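Local coordinates for protein replicative DNA helicase (Mycobacterium smegmatis, PDB 6OWN) that probably excises itself from a replicative DNA helicase precursor by protein splicing, a reaction that zinc reversibly inhibits, at residues A[18-23]-A[117-122]; A[53-58]-A[133-138]; A[45-50]-A[61-66]. All coordinates share one frame; numbering follows the deposited sequence.

Contact 1: residues A[18-23]-A[117-122]. With ZN (zinc ion), chain E.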
ATOM      1  N   GLY A  18      -5.427  -8.537   5.209  1.00 20.21           N
ATOM      2  CA  GLY A  18      -5.642  -9.926   5.586  1.00 18.79           C
ATOM      3  C   GLY A  18      -6.978 -10.473   5.124  1.00 20.58           C
ATOM      4  O   GLY A  18      -7.087 -11.664   4.819  1.00 25.92           O
ATOM      5  N   ASP A  19      -7.999  -9.612   5.038  1.00 22.73           N
ATOM      6  CA  ASP A  19      -9.382 -10.001   4.773  1.00 21.14           C
ATOM      7  C   ASP A  19      -9.824  -9.821   3.325  1.00 25.37           C
ATOM      8  O   ASP A  19     -10.756 -10.505   2.891  1.00 24.46           O
ATOM      9  CB  ASP A  19     -10.342  -9.187   5.649  1.00 23.39           C
ATOM     10  CG  ASP A  19     -10.130  -9.419   7.125  1.00 31.34           C
ATOM     11  OD1 ASP A  19      -9.860 -10.573   7.518  1.00 39.98           O
ATOM     12  OD2 ASP A  19     -10.230  -8.442   7.899  1.00 42.33           O
ATOM     13  N   VAL A  20      -9.219  -8.904   2.571  1.00 18.60           N
ATOM     14  CA  VAL A  20      -9.749  -8.559   1.259  1.00 18.37           C
ATOM     15  C   VAL A  20      -9.627  -9.756   0.322  1.00 20.35           C
ATOM     16  O   VAL A  20      -8.629 -10.486   0.339  1.00 24.28           O
ATOM     17  CB  VAL A  20      -9.032  -7.310   0.711  1.00 17.85           C
ATOM     18  CG1 VAL A  20      -7.537  -7.583   0.476  1.00 18.20           C
ATOM     19  CG2 VAL A  20      -9.704  -6.807  -0.563  1.00 19.36           C
ATOM     20  N   ALA A  21     -10.654  -9.973  -0.495  1.00 22.52           N
ATOM     21  CA  ALA A  21     -10.724 -11.131  -1.375  1.00 18.16           C
ATOM     22  C   ALA A  21     -10.804 -10.697  -2.833  1.00 19.40           C
ATOM     23  O   ALA A  21     -11.269  -9.597  -3.149  1.00 21.54           O
ATOM     24  CB  ALA A  21     -11.936 -12.004  -1.026  1.00 25.67           C
ATOM     25  N   VAL A  22     -10.340 -11.568  -3.732  1.00 21.77           N
ATOM     26  CA  VAL A  22     -10.533 -11.311  -5.155  1.00 20.60           C
ATOM     27  C   VAL A  22     -12.022 -11.147  -5.425  1.00 24.32           C
ATOM     28  O   VAL A  22     -12.855 -11.886  -4.892  1.00 21.20           O
ATOM     29  CB  VAL A  22      -9.922 -12.437  -6.003  1.00 23.33           C
ATOM     30  CG1 VAL A  22     -10.243 -12.240  -7.473  1.00 25.16           C
ATOM     31  CG2 VAL A  22      -8.412 -12.500  -5.789  1.00 21.48           C
ATOM     32  N   GLY A  23     -12.366 -10.145  -6.224  1.00 24.00           N
ATOM     33  CA  GLY A  23     -13.740  -9.798  -6.471  1.00 24.67           C
ATOM     34  C   GLY A  23     -14.274  -8.709  -5.568  1.00 26.50           C
ATOM     35  O   GLY A  23     -15.254  -8.047  -5.938  1.00 23.48           O
ATOM     36  N   ARG A 117       0.912  -9.706   2.294  1.00 18.92           N
ATOM     37  CA  ARG A 117       0.064 -10.161   1.195  1.00 18.68           C
ATOM     38  C   ARG A 117      -0.101  -8.998   0.223  1.00 18.46           C
ATOM     39  O   ARG A 117      -0.111  -7.842   0.638  1.00 14.40           O
ATOM     40  CB  ARG A 117      -1.305 -10.652   1.707  1.00 16.60           C
ATOM     41  CG  ARG A 117      -2.319 -11.034   0.607  1.00 24.17           C
ATOM     42  CD  ARG A 117      -3.397 -12.009   1.121  1.00 21.75           C
ATOM     43  NE  ARG A 117      -4.420 -12.276   0.109  1.00 22.55           N
ATOM     44  CZ  ARG A 117      -5.664 -11.812   0.169  1.00 25.92           C
ATOM     45  NH1 ARG A 117      -6.040 -11.065   1.198  1.00 23.38           N
ATOM     46  NH2 ARG A 117      -6.536 -12.084  -0.794  1.00 24.86           N
ATOM     47  N   CYS A 118      -0.192  -9.310  -1.071  1.00 19.24           N
ATOM     48  CA  CYS A 118      -0.388  -8.294  -2.095  1.00 22.75           C
ATOM     49  C   CYS A 118      -1.696  -8.574  -2.823  1.00 26.60           C
ATOM     50  O   CYS A 118      -2.222  -9.690  -2.784  1.00 24.74           O
ATOM     51  CB  CYS A 118       0.784  -8.258  -3.098  1.00 28.91           C
ATOM     52  SG  CYS A 118       1.222  -6.590  -3.784  1.00 52.24           S
ATOM     53  N   VAL A 119      -2.232  -7.537  -3.471  1.00 20.66           N
ATOM     54  CA  VAL A 119      -3.397  -7.654  -4.342  1.00 22.74           C
ATOM     55  C   VAL A 119      -3.142  -6.815  -5.585  1.00 26.75           C
ATOM     56  O   VAL A 119      -2.337  -5.881  -5.579  1.00 27.50           O
ATOM     57  CB  VAL A 119      -4.716  -7.190  -3.682  1.00 19.34           C
ATOM     58  CG1 VAL A 119      -5.061  -8.045  -2.471  1.00 20.80           C
ATOM     59  CG2 VAL A 119      -4.634  -5.720  -3.325  1.00 27.20           C
ATOM     60  N   GLU A 120      -3.847  -7.160  -6.656  1.00 19.42           N
ATOM     61  CA  GLU A 120      -3.812  -6.421  -7.912  1.00 22.07           C
ATOM     62  C   GLU A 120      -5.209  -5.899  -8.219  1.00 20.62           C
ATOM     63  O   GLU A 120      -6.202  -6.608  -8.011  1.00 17.68           O
ATOM     64  CB  GLU A 120      -3.305  -7.303  -9.065  1.00 29.82           C
ATOM     65  CG  GLU A 120      -3.121  -6.567 -10.392  1.00 36.80           C
ATOM     66  CD  GLU A 120      -2.789  -7.495 -11.555  1.00 54.30           C
ATOM     67  OE1 GLU A 120      -2.649  -8.720 -11.337  1.00 47.01           O
ATOM     68  OE2 GLU A 120      -2.679  -6.992 -12.694  1.00 69.59           O
ATOM     69  N   VAL A 121      -5.283  -4.648  -8.683  1.00 18.62           N
ATOM     70  CA  VAL A 121      -6.550  -3.999  -9.008  1.00 19.15           C
ATOM     71  C   VAL A 121      -6.523  -3.598 -10.486  1.00 20.08           C
ATOM     72  O   VAL A 121      -5.470  -3.569 -11.120  1.00 21.34           O
ATOM     73  CB  VAL A 121      -6.840  -2.779  -8.104  1.00 17.85           C
ATOM     74  CG1 VAL A 121      -6.983  -3.209  -6.641  1.00 18.45           C
ATOM     75  CG2 VAL A 121      -5.758  -1.737  -8.251  1.00 17.55           C
ATOM     76  N   ASP A 122      -7.703  -3.286 -11.039  1.00 21.47           N
ATOM     77  CA  ASP A 122      -7.811  -3.126 -12.487  1.00 20.36           C
ATOM     78  C   ASP A 122      -8.029  -1.682 -12.967  1.00 21.35           C
ATOM     79  O   ASP A 122      -8.498  -1.486 -14.093  1.00 23.76           O
ATOM     80  CB  ASP A 122      -8.902  -4.048 -13.043  1.00 18.25           C
ATOM     81  CG  ASP A 122     -10.279  -3.805 -12.432  1.00 20.63           C
ATOM     82  OD1 ASP A 122     -10.452  -2.843 -11.652  1.00 21.14           O
ATOM     83  OD2 ASP A 122     -11.198  -4.604 -12.738  1.00 23.41           O
TER
HETATM   84 ZN    ZN E 202      -0.537  -5.146  -3.376  1.00 69.56          ZN

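Contact 2: residues A[53-58]-A[133-138]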
ATOM      1  N   PHE A  53       4.526   8.340   7.393  1.00 19.98           N
ATOM      2  CA  PHE A  53       4.066   9.402   6.508  1.00 21.25           C
ATOM      3  C   PHE A  53       3.746  10.676   7.284  1.00 23.15           C
ATOM      4  O   PHE A  53       3.456  10.657   8.487  1.00 22.08           O
ATOM      5  CB  PHE A  53       2.819   8.983   5.721  1.00 17.91           C
ATOM      6  CG  PHE A  53       3.011   7.755   4.886  1.00 21.04           C
ATOM      7  CD1 PHE A  53       3.585   7.834   3.636  1.00 23.20           C
ATOM      8  CD2 PHE A  53       2.603   6.521   5.354  1.00 20.97           C
ATOM      9  CE1 PHE A  53       3.764   6.702   2.864  1.00 23.74           C
ATOM     10  CE2 PHE A  53       2.793   5.385   4.591  1.00 22.53           C
ATOM     11  CZ  PHE A  53       3.364   5.478   3.341  1.00 15.08           C
ATOM     12  N   SER A  54       3.777  11.788   6.548  1.00 21.34           N
ATOM     13  CA  SER A  54       3.565  13.112   7.119  1.00 19.03           C
ATOM     14  C   SER A  54       2.132  13.338   7.587  1.00 19.16           C
ATOM     15  O   SER A  54       1.890  14.273   8.349  1.00 24.57           O
ATOM     16  CB  SER A  54       3.943  14.182   6.089  1.00 24.90           C
ATOM     17  OG  SER A  54       3.200  13.998   4.889  1.00 26.84           O
ATOM     18  N   ASP A  55       1.172  12.534   7.144  1.00 21.08           N
ATOM     19  CA  ASP A  55      -0.185  12.663   7.666  1.00 20.40           C
ATOM     20  C   ASP A  55      -0.359  11.966   9.014  1.00 19.90           C
ATOM     21  O   ASP A  55      -1.488  11.814   9.479  1.00 20.55           O
ATOM     22  CB  ASP A  55      -1.190  12.106   6.652  1.00 22.74           C
ATOM     23  CG  ASP A  55      -0.971  10.620   6.377  1.00 24.76           C
ATOM     24  OD1 ASP A  55      -0.031  10.050   6.952  1.00 22.36           O
ATOM     25  OD2 ASP A  55      -1.729  10.021   5.595  1.00 28.01           O
ATOM     26  N   GLY A  56       0.729  11.519   9.635  1.00 17.86           N
ATOM     27  CA  GLY A  56       0.623  10.839  10.910  1.00 19.84           C
ATOM     28  C   GLY A  56       0.253   9.376  10.826  1.00 22.36           C
ATOM     29  O   GLY A  56      -0.185   8.802  11.830  1.00 20.86           O
ATOM     30  N   THR A  57       0.392   8.748   9.665  1.00 18.04           N
ATOM     31  CA  THR A  57       0.056   7.337   9.556  1.00 18.23           C
ATOM     32  C   THR A  57       1.295   6.537   9.159  1.00 18.30           C
ATOM     33  O   THR A  57       2.333   7.086   8.794  1.00 20.40           O
ATOM     34  CB  THR A  57      -1.098   7.123   8.567  1.00 22.83           C
ATOM     35  OG1 THR A  57      -0.683   7.478   7.247  1.00 21.80           O
ATOM     36  CG2 THR A  57      -2.323   7.991   8.974  1.00 23.47           C
ATOM     37  N   ALA A  58       1.187   5.218   9.257  1.00 18.23           N
ATOM     38  CA  ALA A  58       2.323   4.359   8.967  1.00 20.07           C
ATOM     39  C   ALA A  58       1.812   3.056   8.382  1.00 20.92           C
ATOM     40  O   ALA A  58       0.724   2.593   8.739  1.00 15.35           O
ATOM     41  CB  ALA A  58       3.157   4.083  10.221  1.00 19.46           C
ATOM     42  N   GLY A 133      -4.716   6.798   6.467  1.00 20.85           N
ATOM     43  CA  GLY A 133      -4.598   8.022   5.703  1.00 20.47           C
ATOM     44  C   GLY A 133      -4.966   7.919   4.237  1.00 26.26           C
ATOM     45  O   GLY A 133      -4.946   8.934   3.530  1.00 24.88           O
ATOM     46  N   MET A 134      -5.289   6.717   3.752  1.00 18.60           N
ATOM     47  CA  MET A 134      -5.702   6.506   2.363  1.00 18.58           C
ATOM     48  C   MET A 134      -4.618   6.961   1.382  1.00 19.69           C
ATOM     49  O   MET A 134      -4.876   7.666   0.406  1.00 18.32           O
ATOM     50  CB  MET A 134      -7.036   7.203   2.078  1.00 18.01           C
ATOM     51  CG  MET A 134      -8.122   6.868   3.095  1.00 21.70           C
ATOM     52  SD  MET A 134      -9.747   7.204   2.397  1.00 23.99           S
ATOM     53  CE  MET A 134     -10.796   6.893   3.817  1.00 19.40           C
ATOM     54  N   VAL A 135      -3.396   6.519   1.644  1.00 20.75           N
ATOM     55  CA  VAL A 135      -2.218   6.855   0.852  1.00 16.65           C
ATOM     56  C   VAL A 135      -2.210   6.027  -0.431  1.00 19.96           C
ATOM     57  O   VAL A 135      -2.554   4.838  -0.403  1.00 19.94           O
ATOM     58  CB  VAL A 135      -0.947   6.622   1.690  1.00 17.71           C
ATOM     59  CG1 VAL A 135       0.286   6.557   0.816  1.00 30.55           C
ATOM     60  CG2 VAL A 135      -0.818   7.717   2.742  1.00 24.22           C
ATOM     61  N   PRO A 136      -1.834   6.602  -1.572  1.00 21.02           N
ATOM     62  CA  PRO A 136      -1.781   5.809  -2.806  1.00 20.24           C
ATOM     63  C   PRO A 136      -0.630   4.822  -2.776  1.00 20.13           C
ATOM     64  O   PRO A 136       0.481   5.154  -2.364  1.00 20.20           O
ATOM     65  CB  PRO A 136      -1.561   6.860  -3.903  1.00 26.76           C
ATOM     66  CG  PRO A 136      -1.773   8.182  -3.247  1.00 30.47           C
ATOM     67  CD  PRO A 136      -1.497   8.014  -1.802  1.00 22.22           C
ATOM     68  N   THR A 137      -0.893   3.607  -3.242  1.00 22.18           N
ATOM     69  CA  THR A 137       0.174   2.622  -3.346  1.00 20.92           C
ATOM     70  C   THR A 137      -0.088   1.753  -4.570  1.00 21.67           C
ATOM     71  O   THR A 137      -1.203   1.704  -5.102  1.00 22.48           O
ATOM     72  CB  THR A 137       0.300   1.805  -2.045  1.00 22.25           C
ATOM     73  OG1 THR A 137       1.554   1.106  -2.012  1.00 22.63           O
ATOM     74  CG2 THR A 137      -0.854   0.820  -1.885  1.00 20.14           C
ATOM     75  N   HIS A 138       0.959   1.085  -5.029  1.00 23.64           N
ATOM     76  CA  HIS A 138       0.947   0.396  -6.314  1.00 27.16           C
ATOM     77  C   HIS A 138       0.773  -1.102  -6.095  1.00 25.21           C
ATOM     78  O   HIS A 138       1.297  -1.658  -5.129  1.00 27.96           O
ATOM     79  CB  HIS A 138       2.249   0.696  -7.061  1.00 24.85           C
ATOM     80  CG  HIS A 138       2.267   0.252  -8.488  1.00 32.43           C
ATOM     81  ND1 HIS A 138       2.414  -1.071  -8.852  1.00 42.47           N
ATOM     82  CD2 HIS A 138       2.222   0.957  -9.643  1.00 30.29           C
ATOM     83  CE1 HIS A 138       2.427  -1.162 -10.170  1.00 32.10           C
ATOM     84  NE2 HIS A 138       2.317   0.054 -10.673  1.00 32.01           N
TER
HETATM   85  O   HOH W   1      -3.336  11.226   3.838  1.00 33.21           O
HETATM   86  O   HOH W   2      -2.233   5.574   5.841  1.00 23.43           O

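Contact 3: residues A[45-50]-A[61-66]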
ATOM      1  N   GLY A  45       8.273 -14.626   6.299  1.00 24.78           N
ATOM      2  CA  GLY A  45       9.714 -14.487   6.234  1.00 26.25           C
ATOM      3  C   GLY A  45      10.249 -13.411   5.316  1.00 24.83           C
ATOM      4  O   GLY A  45      11.470 -13.310   5.158  1.00 27.04           O
ATOM      5  N   ARG A  46       9.391 -12.605   4.701  1.00 19.89           N
ATOM      6  CA  ARG A  46       9.888 -11.539   3.844  1.00 23.66           C
ATOM      7  C   ARG A  46      10.490 -10.410   4.687  1.00 23.25           C
ATOM      8  O   ARG A  46      10.067 -10.180   5.822  1.00 21.76           O
ATOM      9  CB  ARG A  46       8.762 -10.999   2.963  1.00 27.69           C
ATOM     10  CG  ARG A  46       8.001 -12.095   2.216  1.00 28.59           C
ATOM     11  CD  ARG A  46       8.635 -12.374   0.868  1.00 34.09           C
ATOM     12  NE  ARG A  46       8.059 -11.518  -0.166  1.00 40.54           N
ATOM     13  CZ  ARG A  46       8.584 -11.341  -1.375  1.00 48.10           C
ATOM     14  NH1 ARG A  46       9.710 -11.959  -1.709  1.00 41.30           N
ATOM     15  NH2 ARG A  46       7.985 -10.538  -2.245  1.00 44.41           N
ATOM     16  N   PRO A  47      11.485  -9.693   4.158  1.00 20.88           N
ATOM     17  CA  PRO A  47      12.054  -8.564   4.910  1.00 21.76           C
ATOM     18  C   PRO A  47      11.059  -7.412   4.956  1.00 21.74           C
ATOM     19  O   PRO A  47      10.575  -6.955   3.920  1.00 20.11           O
ATOM     20  CB  PRO A  47      13.311  -8.190   4.112  1.00 22.83           C
ATOM     21  CG  PRO A  47      13.322  -9.067   2.889  1.00 25.55           C
ATOM     22  CD  PRO A  47      12.003  -9.750   2.783  1.00 25.29           C
ATOM     23  N   CYS A  48      10.754  -6.942   6.160  1.00 22.18           N
ATOM     24  CA  CYS A  48       9.689  -5.970   6.320  1.00 19.71           C
ATOM     25  C   CYS A  48      10.243  -4.614   6.731  1.00 20.93           C
ATOM     26  O   CYS A  48      11.363  -4.490   7.238  1.00 17.17           O
ATOM     27  CB  CYS A  48       8.638  -6.460   7.324  1.00 13.97           C
ATOM     28  SG  CYS A  48       7.618  -7.831   6.630  1.00 20.36           S
ATOM     29  N   TYR A  49       9.424  -3.597   6.483  1.00 18.02           N
ATOM     30  CA  TYR A  49       9.742  -2.199   6.725  1.00 15.84           C
ATOM     31  C   TYR A  49       8.509  -1.507   7.295  1.00 15.04           C
ATOM     32  O   TYR A  49       7.380  -1.893   6.996  1.00 15.48           O
ATOM     33  CB  TYR A  49      10.150  -1.457   5.435  1.00 18.01           C
ATOM     34  CG  TYR A  49      11.465  -1.878   4.831  1.00 20.36           C
ATOM     35  CD1 TYR A  49      11.586  -3.079   4.146  1.00 21.09           C
ATOM     36  CD2 TYR A  49      12.581  -1.057   4.920  1.00 23.27           C
ATOM     37  CE1 TYR A  49      12.802  -3.470   3.600  1.00 18.30           C
ATOM     38  CE2 TYR A  49      13.796  -1.433   4.367  1.00 19.65           C
ATOM     39  CZ  TYR A  49      13.901  -2.633   3.714  1.00 15.42           C
ATOM     40  OH  TYR A  49      15.109  -3.002   3.160  1.00 19.02           O
ATOM     41  N   VAL A  50       8.744  -0.484   8.114  1.00 16.09           N
ATOM     42  CA  VAL A  50       7.735   0.510   8.451  1.00 17.82           C
ATOM     43  C   VAL A  50       7.997   1.748   7.602  1.00 22.58           C
ATOM     44  O   VAL A  50       9.131   2.241   7.532  1.00 18.35           O
ATOM     45  CB  VAL A  50       7.751   0.868   9.949  1.00 21.47           C
ATOM     46  CG1 VAL A  50       6.481   1.647  10.297  1.00 20.70           C
ATOM     47  CG2 VAL A  50       7.856  -0.372  10.802  1.00 29.09           C
ATOM     48  N   ALA A  61       5.285  -2.731   5.092  1.00 19.16           N
ATOM     49  CA  ALA A  61       5.331  -3.322   3.758  1.00 16.08           C
ATOM     50  C   ALA A  61       6.606  -4.141   3.619  1.00 19.06           C
ATOM     51  O   ALA A  61       7.578  -3.907   4.332  1.00 18.26           O
ATOM     52  CB  ALA A  61       5.290  -2.263   2.653  1.00 15.72           C
ATOM     53  N   ASP A  62       6.606  -5.103   2.688  1.00 14.92           N
ATOM     54  CA  ASP A  62       7.855  -5.819   2.465  1.00 18.26           C
ATOM     55  C   ASP A  62       8.756  -5.029   1.517  1.00 20.72           C
ATOM     56  O   ASP A  62       8.355  -4.011   0.943  1.00 17.64           O
ATOM     57  CB  ASP A  62       7.603  -7.248   1.955  1.00 23.96           C
ATOM     58  CG  ASP A  62       7.030  -7.304   0.541  1.00 27.49           C
ATOM     59  OD1 ASP A  62       6.643  -6.262  -0.008  1.00 29.03           O
ATOM     60  OD2 ASP A  62       6.952  -8.420  -0.020  1.00 31.59           O
ATOM     61  N   ALA A  63       9.987  -5.530   1.354  1.00 18.94           N
ATOM     62  CA  ALA A  63      11.035  -4.791   0.646  1.00 18.62           C
ATOM     63  C   ALA A  63      10.636  -4.442  -0.783  1.00 19.27           C
ATOM     64  O   ALA A  63      10.978  -3.361  -1.283  1.00 14.35           O
ATOM     65  CB  ALA A  63      12.330  -5.606   0.635  1.00 20.32           C
ATOM     66  N   GLN A  64       9.917  -5.338  -1.449  1.00 21.15           N
ATOM     67  CA  GLN A  64       9.613  -5.233  -2.871  1.00 28.34           C
ATOM     68  C   GLN A  64       8.241  -4.640  -3.166  1.00 23.87           C
ATOM     69  O   GLN A  64       7.852  -4.583  -4.336  1.00 21.83           O
ATOM     70  CB  GLN A  64       9.712  -6.614  -3.539  1.00 25.66           C
ATOM     71  CG  GLN A  64      11.110  -7.215  -3.548  1.00 34.33           C
ATOM     72  CD  GLN A  64      11.094  -8.691  -3.884  1.00 48.63           C
ATOM     73  OE1 GLN A  64      10.776  -9.074  -5.009  1.00 54.87           O
ATOM     74  NE2 GLN A  64      11.417  -9.532  -2.901  1.00 44.10           N
ATOM     75  N   HIS A  65       7.484  -4.225  -2.152  1.00 22.38           N
ATOM     76  CA  HIS A  65       6.247  -3.502  -2.428  1.00 23.05           C
ATOM     77  C   HIS A  65       6.552  -2.205  -3.169  1.00 21.42           C
ATOM     78  O   HIS A  65       7.559  -1.543  -2.902  1.00 21.77           O
ATOM     79  CB  HIS A  65       5.490  -3.195  -1.139  1.00 21.27           C
ATOM     80  CG  HIS A  65       4.136  -2.616  -1.379  1.00 20.68           C
ATOM     81  ND1 HIS A  65       3.004  -3.395  -1.466  1.00 20.51           N
ATOM     82  CD2 HIS A  65       3.732  -1.340  -1.582  1.00 20.82           C
ATOM     83  CE1 HIS A  65       1.957  -2.624  -1.702  1.00 24.87           C
ATOM     84  NE2 HIS A  65       2.374  -1.374  -1.785  1.00 23.53           N
ATOM     85  N   GLN A  66       5.679  -1.838  -4.105  1.00 19.43           N
ATOM     86  CA  GLN A  66       5.926  -0.718  -5.010  1.00 20.63           C
ATOM     87  C   GLN A  66       5.070   0.484  -4.626  1.00 21.41           C
ATOM     88  O   GLN A  66       3.902   0.334  -4.257  1.00 24.28           O
ATOM     89  CB  GLN A  66       5.645  -1.117  -6.466  1.00 24.01           C
ATOM     90  CG  GLN A  66       6.615  -2.176  -7.016  1.00 29.02           C
ATOM     91  CD  GLN A  66       6.185  -2.755  -8.361  1.00 32.12           C
ATOM     92  OE1 GLN A  66       5.504  -2.101  -9.138  1.00 31.05           O
ATOM     93  NE2 GLN A  66       6.599  -3.986  -8.637  1.00 36.74           N
TER

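Contact 1: residues A[18-23]-A[117-122]
With CG anti to the backbone N (chi1 175°) and the chain straight from there to NE, Arg-117 spans the gap to the loop 18-23 and sets its guanidinium end-on against the carbonyl of Val-20. NH1 donates to Val-20 O at 2.8 Å, and NH2 donates to the same Val-20 O at 2.9 Å. The acceptor lies in the guanidinium plane, only 3° out of it, so the group forms a two-pronged grip on one oxygen. Neither bond is straight, which follows from two N-H groups sharing a single atom; the one from NH1 bends to 146°. The rest of the guanidinium is held from outside: NH2 makes a salt bridge to Asp-39, its strongest polar partner, and NE donates to Thr-40 O, so rotation of the group is fixed from several directions.

Beyond the polar end, an apolar patch closes the contact. Val-20 CG1 and Val-119 CG1 reach toward each other tip to tip at 3.9 Å, and both side chains also rest on Leu-26 of strand 25-27. Between Arg-117 and Val-119, the Cys-118 side chain stays clear of the loop, and its SG binds the zinc ion at 2.3 Å. The same metal lies 4.1 Å from Val-119 CG2.

One strand thus ties down the loop between strands 13-16 and 25-27 and also carries a zinc ligand. This buried loop-to-strand packing belongs to the all-beta HINT fold of inteins, with a zinc site that includes Cys-118, Val-119 and Tyr-128.

Contact 2: residues A[53-58]-A[133-138]
A hairpin turn meets the start of a strand here: the tight turn linking strands 48-53 and 58-62, where Phe-53, Asp-55 and Thr-57 face the other segment, and the entry to strand 135-138, where Gly-133 and Val-135 receive them. Residues Phe-53 to Gly-56 form a type I beta turn, and Asp-55 stiffens what follows through an Asx turn. Its OD1 accepts from Thr-57 N at 3.0 Å, met from above the carboxylate plane, and also from Thr-57 OG1 at 2.7 Å, on the syn side but tilted 27° out of the plane. Both donors come from the same face of the carboxylate, so the group is braced against the turn, with its second oxygen directed to the neighbouring segment.

That oxygen, Asp-55 OD2, sits 3.5 Å from Gly-133 CA, an approach helped by the absence of a side chain at Gly-133. Polar bonding across the interface runs through two waters. One donates to Asp-55 OD2 and to Gly-133 O. The other donates to Thr-57 OG1 and accepts from Gly-133 N, the latter at 2.8 Å; Thr-57 OG1 therefore donates a hydrogen bond to Asp-55 OD1 and accepts one from the water. Beside this bridge, Thr-57 CG2 lies 3.7 Å from Gly-133 N.

On the inner side Val-135 splits its two methyls. With CG1 anti to the backbone N (chi1 163°), that branch lies over one face of the Phe-53 ring, 4.0 Å from CE1, while CG2 turns to Asp-55 OD2 at 3.8 Å. Val-103 and Ile-105 of strand 103-111 also touch the Phe-53 side chain. Met-134 and Val-135 share Ala-130 as their partner on the neighbouring strand, which makes a G1 beta bulge in the hairpin of strands 127-130 and 135-138, the C-terminal hairpin of the intein leading to His-138 and Asn-139.

Contact 3: residues A[45-50]-A[61-66]
Arg-46 folds back on itself to reach Asp-62: chi2 and chi3 are both near -90°, and the double bend brings the guanidinium obliquely up to the carboxylate. The salt bridge is loose. NH2 of Arg-46 stands 3.2 Å from Asp-62 OD2 and NE only slightly farther from that same oxygen, both hydrogen bonds weak and bent; the two flat groups are turned 63° apart. Asp-62 holds its CG between the backbone N and the carbonyl carbon (chi1 69°), which places OD2 beside the arginine. The Gln-64 side chain crosses that of Arg-46 at about a right angle; Gln-64 NE2 comes 3.2 Å from Arg-46 NH1, but both are donors and no bond joins them.

Beneath these side chains runs the end of an antiparallel beta hairpin, strands 48-53 and 58-62, whose last hydrogen-bonded pair is Tyr-49 with Ala-61. Tyr-49 N donates to Ala-61 O at 2.9 Å, and Ala-61 N returns a bond to Tyr-49 O at 3.0 Å. The chain then turns, type I, from Asp-62 to His-65, a stretch that probably corresponds to the block B TxxH motif of inteins, with Asp-62 in the threonine position and His-65 as the histidine.

At that turn Ala-63 is wedged between two neighbours. Its CB lies 3.7 Å from Tyr-49 CE1, meeting the ring obliquely, and 4.2 Å from Pro-47 CG. Ala-63 N makes a weak bond to Pro-47 O.

Contacts 1 and 3 are buried; contact 2 is only partly so, and uses water where the others use direct hydrogen bonds. Contact 1 ties a loop to strand 116-121 with a bidentate arginine grip, whereas contact 3 has true strand pairing, its weak salt bridge joining a partly exposed arginine to a buried aspartate. Contacts 2 and 3 draw on opposite ends of the same hairpin, strands 48-53 and 58-62, and touch directly: Thr-137 OG1 meets His-65 NE2 and His-138 N meets Gln-66 O, both probable hydrogen bonds. Contact 1 touches neither, though its nearest atoms come within about 5 Å of contact 2 and about 4 Å of contact 3.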